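Side-chain contacts in thymine dioxygenase (Neurospora crassa, PDB 5C3Q), which probably hydroxylates the methyl group of thymine, as an iron- and 2-oxoglutarate-dependent dioxygenase of the double-stranded beta-helix fold: residues A[60-65]-A[148-153]; A[67-72]-A[141-146]. All blocks are in the same frame, centred on the assembly; numbering follows the deposited sequence.

Contact 1: A[60-65]-A[148-153]; sequences REHVFN and KSTMNN. With EDO (1,2-ethanediol), chain L.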
loop_
_atom_site.group_PDB
_atom_site.type_symbol
_atom_site.label_atom_id
_atom_site.label_comp_id
_atom_site.label_asym_id
_atom_site.label_seq_id
_atom_site.Cartn_x
_atom_site.Cartn_y
_atom_site.Cartn_z
ATOM N N ARG A 60 6.012 -6.214 -14.811
ATOM C CA ARG A 60 5.125 -5.230 -14.168
ATOM C C ARG A 60 4.112 -4.658 -15.162
ATOM O O ARG A 60 2.934 -4.514 -14.845
ATOM C CB ARG A 60 5.935 -4.086 -13.547
ATOM C CG ARG A 60 5.109 -2.859 -13.167
ATOM C CD ARG A 60 5.984 -1.781 -12.557
ATOM N NE ARG A 60 5.257 -0.546 -12.275
ATOM C CZ ARG A 60 5.760 0.493 -11.607
ATOM N NH1 ARG A 60 5.014 1.571 -11.405
ATOM N NH2 ARG A 60 7.003 0.463 -11.132
ATOM N N GLU A 61 4.586 -4.327 -16.359
ATOM C CA GLU A 61 3.720 -3.821 -17.426
ATOM C C GLU A 61 2.625 -4.840 -17.780
ATOM O O GLU A 61 1.458 -4.484 -17.930
ATOM C CB GLU A 61 4.558 -3.491 -18.662
ATOM C CG GLU A 61 3.893 -2.545 -19.645
ATOM C CD GLU A 61 4.788 -2.212 -20.826
ATOM O OE1 GLU A 61 6.026 -2.122 -20.646
ATOM O OE2 GLU A 61 4.251 -2.033 -21.939
ATOM N N HIS A 62 3.020 -6.105 -17.897
ATOM C CA HIS A 62 2.088 -7.207 -18.138
ATOM C C HIS A 62 1.058 -7.339 -17.006
ATOM O O HIS A 62 -0.134 -7.509 -17.265
ATOM C CB HIS A 62 2.863 -8.519 -18.314
ATOM C CG HIS A 62 1.991 -9.731 -18.431
ATOM N ND1 HIS A 62 1.154 -9.945 -19.506
ATOM C CD2 HIS A 62 1.836 -10.800 -17.614
ATOM C CE1 HIS A 62 0.519 -11.092 -19.343
ATOM N NE2 HIS A 62 0.914 -11.630 -18.203
ATOM N N VAL A 63 1.520 -7.247 -15.762
ATOM C CA VAL A 63 0.631 -7.328 -14.599
ATOM C C VAL A 63 -0.416 -6.209 -14.635
ATOM O O VAL A 63 -1.604 -6.461 -14.401
ATOM C CB VAL A 63 1.428 -7.312 -13.271
ATOM C CG1 VAL A 63 0.516 -7.091 -12.070
ATOM C CG2 VAL A 63 2.200 -8.614 -13.107
ATOM N N PHE A 64 0.020 -4.989 -14.946
ATOM C CA PHE A 64 -0.903 -3.853 -15.102
ATOM C C PHE A 64 -1.908 -4.067 -16.233
ATOM O O PHE A 64 -3.091 -3.773 -16.074
ATOM C CB PHE A 64 -0.140 -2.541 -15.327
ATOM C CG PHE A 64 0.195 -1.811 -14.057
ATOM C CD1 PHE A 64 1.279 -2.196 -13.281
ATOM C CD2 PHE A 64 -0.576 -0.737 -13.636
ATOM C CE1 PHE A 64 1.587 -1.529 -12.111
ATOM C CE2 PHE A 64 -0.273 -0.064 -12.462
ATOM C CZ PHE A 64 0.811 -0.461 -11.702
ATOM N N ASN A 65 -1.440 -4.571 -17.373
ATOM C CA ASN A 65 -2.332 -4.908 -18.489
ATOM C C ASN A 65 -3.357 -5.974 -18.091
ATOM O O ASN A 65 -4.530 -5.892 -18.461
ATOM C CB ASN A 65 -1.532 -5.403 -19.698
ATOM C CG ASN A 65 -0.748 -4.295 -20.391
ATOM O OD1 ASN A 65 -1.186 -3.145 -20.451
ATOM N ND2 ASN A 65 0.407 -4.650 -20.947
ATOM N N LYS A 148 -4.950 -15.621 -13.165
ATOM C CA LYS A 148 -4.537 -16.201 -11.887
ATOM C C LYS A 148 -3.028 -16.418 -11.819
ATOM O O LYS A 148 -2.389 -16.036 -10.837
ATOM C CB LYS A 148 -5.247 -17.530 -11.619
ATOM C CG LYS A 148 -4.835 -18.186 -10.305
ATOM C CD LYS A 148 -5.176 -19.667 -10.254
ATOM C CE LYS A 148 -6.578 -19.901 -9.731
ATOM N NZ LYS A 148 -6.964 -21.334 -9.845
ATOM N N SER A 149 -2.470 -17.038 -12.855
ATOM C CA SER A 149 -1.045 -17.372 -12.881
ATOM C C SER A 149 -0.166 -16.121 -12.833
ATOM O O SER A 149 0.882 -16.118 -12.192
ATOM C CB SER A 149 -0.708 -18.199 -14.123
ATOM O OG SER A 149 -1.112 -17.524 -15.305
ATOM N N THR A 150 -0.602 -15.069 -13.517
ATOM C CA THR A 150 0.084 -13.782 -13.493
ATOM C C THR A 150 0.096 -13.184 -12.084
ATOM O O THR A 150 1.150 -12.788 -11.581
ATOM C CB THR A 150 -0.583 -12.790 -14.468
ATOM O OG1 THR A 150 -0.434 -13.269 -15.811
ATOM C CG2 THR A 150 0.035 -11.398 -14.361
ATOM N N MET A 151 -1.076 -13.125 -11.456
ATOM C CA MET A 151 -1.224 -12.487 -10.148
ATOM C C MET A 151 -0.566 -13.277 -9.020
ATOM O O MET A 151 -0.013 -12.683 -8.101
ATOM C CB MET A 151 -2.703 -12.241 -9.831
ATOM C CG MET A 151 -3.355 -11.217 -10.745
ATOM S SD MET A 151 -2.488 -9.638 -10.700
ATOM C CE MET A 151 -3.067 -8.871 -12.207
ATOM N N ASN A 152 -0.625 -14.605 -9.085
ATOM C CA ASN A 152 0.080 -15.444 -8.107
ATOM C C ASN A 152 1.597 -15.302 -8.221
ATOM O O ASN A 152 2.297 -15.248 -7.210
ATOM C CB ASN A 152 -0.326 -16.913 -8.250
ATOM C CG ASN A 152 -1.662 -17.212 -7.598
ATOM O OD1 ASN A 152 -2.126 -16.471 -6.734
ATOM N ND2 ASN A 152 -2.283 -18.310 -8.007
ATOM N N ASN A 153 2.090 -15.246 -9.456
ATOM C CA ASN A 153 3.506 -14.983 -9.722
ATOM C C ASN A 153 3.906 -13.632 -9.138
ATOM O O ASN A 153 4.887 -13.531 -8.403
ATOM C CB ASN A 153 3.768 -15.010 -11.233
ATOM C CG ASN A 153 5.243 -14.932 -11.586
ATOM O OD1 ASN A 153 6.107 -14.795 -10.722
ATOM N ND2 ASN A 153 5.539 -15.024 -12.873
HETATM C C1 EDO L . 9.243 -1.763 -12.521
HETATM O O1 EDO L . 8.821 -1.644 -11.158
HETATM C C2 EDO L . 10.744 -1.977 -12.550
HETATM O O2 EDO L . 11.094 -2.981 -11.594
#
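Val63 lays its CG2 methyl against CG2 of Thr150, 3.7 Å away, the two side chains lying alongside one another and running opposite ways where the helix backbones come nearest. On the other branch of the valine, CG1 meets the end of Met151: the methionine chain bends at its second torsion and brings CE within 4.0 Å of CG1 and 3.6 Å of the carbonyl O of Val63. Further out, His62 is swung with CG anti to the backbone N, which carries its ring across to the second helix. Its NE2 donates to Thr150 OG1 at 3.2 Å, a bent bond (137° at the hydrogen) with the hydroxyl tilted 25° out of the ring plane. The same hydroxyl donates to the carbonyl O of Gly146, the N-cap residue, while accepting from the imidazole. At the far side of helix 57-71, Arg60 NH2 bonds to 1,2-ethanediol O1 and also to Thr251 O. Val63 also touches Ile291 of strand 284-295. The axes of the segments 60-65 and 148-153 come within 10.1 Å, with 130° between their directions; this is helix-helix packing beside the double-stranded beta-helix core of the 2-oxoglutarate-dependent dioxygenases.

Contact 2: A[67-72]-A[141-146]; sequences SAKFFK and QDDLVG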
loop_
_atom_site.group_PDB
_atom_site.type_symbol
_atom_site.label_atom_id
_atom_site.label_comp_id
_atom_site.label_asym_id
_atom_site.label_seq_id
_atom_site.Cartn_x
_atom_site.Cartn_y
_atom_site.Cartn_z
ATOM N N SER A 67 -4.394 -6.563 -14.996
ATOM C CA SER A 67 -5.303 -5.895 -14.065
ATOM C C SER A 67 -6.359 -5.084 -14.809
ATOM O O SER A 67 -7.542 -5.136 -14.467
ATOM C CB SER A 67 -4.527 -4.966 -13.121
ATOM O OG SER A 67 -5.410 -4.210 -12.309
ATOM N N ALA A 68 -5.921 -4.332 -15.817
ATOM C CA ALA A 68 -6.833 -3.556 -16.661
ATOM C C ALA A 68 -7.879 -4.455 -17.323
ATOM O O ALA A 68 -9.031 -4.060 -17.481
ATOM C CB ALA A 68 -6.056 -2.779 -17.717
ATOM N N LYS A 69 -7.477 -5.665 -17.698
ATOM C CA LYS A 69 -8.403 -6.629 -18.295
ATOM C C LYS A 69 -9.454 -7.117 -17.298
ATOM O O LYS A 69 -10.601 -7.350 -17.679
ATOM C CB LYS A 69 -7.642 -7.808 -18.911
ATOM C CG LYS A 69 -6.921 -7.442 -20.199
ATOM C CD LYS A 69 -5.975 -8.538 -20.654
ATOM C CE LYS A 69 -5.208 -8.121 -21.900
ATOM N NZ LYS A 69 -4.548 -9.283 -22.555
ATOM N N PHE A 70 -9.082 -7.259 -16.027
ATOM C CA PHE A 70 -10.065 -7.629 -15.007
ATOM C C PHE A 70 -11.130 -6.553 -14.834
ATOM O O PHE A 70 -12.313 -6.857 -14.776
ATOM C CB PHE A 70 -9.418 -7.897 -13.647
ATOM C CG PHE A 70 -10.421 -8.113 -12.547
ATOM C CD1 PHE A 70 -10.957 -9.372 -12.317
ATOM C CD2 PHE A 70 -10.860 -7.049 -11.768
ATOM C CE1 PHE A 70 -11.892 -9.571 -11.314
ATOM C CE2 PHE A 70 -11.796 -7.240 -10.766
ATOM C CZ PHE A 70 -12.310 -8.503 -10.536
ATOM N N PHE A 71 -10.708 -5.297 -14.723
ATOM C CA PHE A 71 -11.653 -4.218 -14.434
ATOM C C PHE A 71 -12.561 -3.898 -15.627
ATOM O O PHE A 71 -13.628 -3.306 -15.453
ATOM C CB PHE A 71 -10.921 -2.978 -13.906
ATOM C CG PHE A 71 -10.364 -3.166 -12.517
ATOM C CD1 PHE A 71 -11.220 -3.280 -11.428
ATOM C CD2 PHE A 71 -8.996 -3.255 -12.301
ATOM C CE1 PHE A 71 -10.725 -3.469 -10.151
ATOM C CE2 PHE A 71 -8.491 -3.436 -11.020
ATOM C CZ PHE A 71 -9.356 -3.543 -9.947
ATOM N N LYS A 72 -12.148 -4.318 -16.823
ATOM C CA LYS A 72 -12.992 -4.232 -18.023
ATOM C C LYS A 72 -14.128 -5.263 -18.042
ATOM O O LYS A 72 -15.027 -5.164 -18.870
ATOM C CB LYS A 72 -12.145 -4.383 -19.291
ATOM C CG LYS A 72 -11.389 -3.121 -19.672
ATOM C CD LYS A 72 -10.489 -3.352 -20.875
ATOM C CE LYS A 72 -9.994 -2.037 -21.452
ATOM N NZ LYS A 72 -9.166 -2.248 -22.670
ATOM N N GLN A 141 -11.626 -17.020 -19.072
ATOM C CA GLN A 141 -12.008 -17.059 -20.486
ATOM C C GLN A 141 -11.640 -15.748 -21.178
ATOM O O GLN A 141 -11.554 -14.695 -20.537
ATOM C CB GLN A 141 -13.501 -17.363 -20.644
ATOM C CG GLN A 141 -14.430 -16.339 -20.011
ATOM C CD GLN A 141 -15.889 -16.744 -20.099
ATOM O OE1 GLN A 141 -16.391 -17.071 -21.177
ATOM N NE2 GLN A 141 -16.585 -16.719 -18.964
ATOM N N ASP A 142 -11.422 -15.827 -22.489
ATOM C CA ASP A 142 -11.096 -14.661 -23.310
ATOM C C ASP A 142 -9.905 -13.959 -22.638
ATOM O O ASP A 142 -8.912 -14.614 -22.317
ATOM C CB ASP A 142 -12.318 -13.739 -23.443
ATOM C CG ASP A 142 -13.523 -14.449 -24.041
ATOM O OD1 ASP A 142 -13.382 -15.064 -25.121
ATOM O OD2 ASP A 142 -14.613 -14.385 -23.431
ATOM N N ASP A 143 -10.003 -12.648 -22.412
ATOM C CA ASP A 143 -8.863 -11.837 -21.970
ATOM C C ASP A 143 -8.323 -12.198 -20.583
ATOM O O ASP A 143 -7.199 -11.820 -20.245
ATOM C CB ASP A 143 -9.217 -10.339 -22.012
ATOM C CG ASP A 143 -8.964 -9.709 -23.376
ATOM O OD1 ASP A 143 -8.565 -10.428 -24.318
ATOM O OD2 ASP A 143 -9.159 -8.481 -23.506
ATOM N N LEU A 144 -9.103 -12.926 -19.786
ATOM C CA LEU A 144 -8.675 -13.298 -18.435
ATOM C C LEU A 144 -7.953 -14.644 -18.352
ATOM O O LEU A 144 -7.644 -15.106 -17.253
ATOM C CB LEU A 144 -9.855 -13.256 -17.456
ATOM C CG LEU A 144 -10.104 -11.863 -16.870
ATOM C CD1 LEU A 144 -10.882 -10.994 -17.849
ATOM C CD2 LEU A 144 -10.831 -11.956 -15.540
ATOM N N VAL A 145 -7.673 -15.270 -19.495
ATOM C CA VAL A 145 -6.836 -16.466 -19.506
ATOM C C VAL A 145 -5.427 -16.033 -19.113
ATOM O O VAL A 145 -4.825 -15.189 -19.775
ATOM C CB VAL A 145 -6.816 -17.159 -20.885
ATOM C CG1 VAL A 145 -5.823 -18.316 -20.898
ATOM C CG2 VAL A 145 -8.208 -17.657 -21.252
ATOM N N GLY A 146 -4.920 -16.600 -18.022
ATOM C CA GLY A 146 -3.611 -16.236 -17.489
ATOM C C GLY A 146 -3.683 -15.295 -16.299
ATOM O O GLY A 146 -2.656 -14.993 -15.694
#
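The C-terminal part of helix 57-71 meets the loop that leads into helix 147-173, at a short 3-10 turn formed by Asp143 and Leu144. No hydrogen bond crosses this contact; Lys69, Asp143 and Leu144 carry most of it. The lysine leaves its backbone with CG anti to the carbonyl carbon (chi1 -73°) and runs extended from there, crossing the Asp143 side chain at about a right angle. Its aliphatic middle makes the contact: CD of Lys69 lies 3.5 Å from the backbone O of Asp143 and 3.9 Å from CB of that residue. The charged ends stay apart, Lys69 NZ standing 4.5 Å from Asp143 OD1, too long for a salt bridge, though the opposite charges probably attract. An alanine in place of Lys69 would remove the methylenes that cross Asp143 and would probably leave Asp143 without the nearer of its positive charges and with a gap beside its CB.

Leu144 works with its two methyls on successive residues of the helix. CD1 rests 3.7 Å from the carbonyl O of Lys69, while CD2 approaches Phe70 CD1 obliquely, at 4.1 Å. Having CG anti to its backbone N (chi1 173°), Phe70 projects its ring off the helix beside the leucine; the ring also touches Pro138, as Leu144 does. Just beyond, Gly146 has a positive phi (101°), a conformation that would press a beta carbon against the preceding carbonyl, and it occupies the N-cap position of the next helix, its O receiving a bond from Ser149 OG. Phe70 meets the rings of Tyr123 on strand 121-125 and Phe147 at the start of helix 147-173, while Leu144 also reaches Leu73.

Helix 57-71 serves both contacts, meeting helix 147-173 in contact 1 and, nearer its C-terminal end, the loop before that helix in contact 2. The chain passes through 60-65, 67-72, 141-146 and 148-153 in that order, so contact 2 brings together an inner pair and contact 1 the outer one. Their centres lie 10 Å apart, and Met151 CE packs against Ser67 N at 3.9 Å to join them directly. Together they dock the start of helix 147-173 and its leading loop along one helix flanking the large mixed sheet. Neither touches bound 2-oxoglutarate: the side chain of Val63 stands about 14 Å from it, and those of Met151 and Phe70 each about 10 Å from that of Arg192.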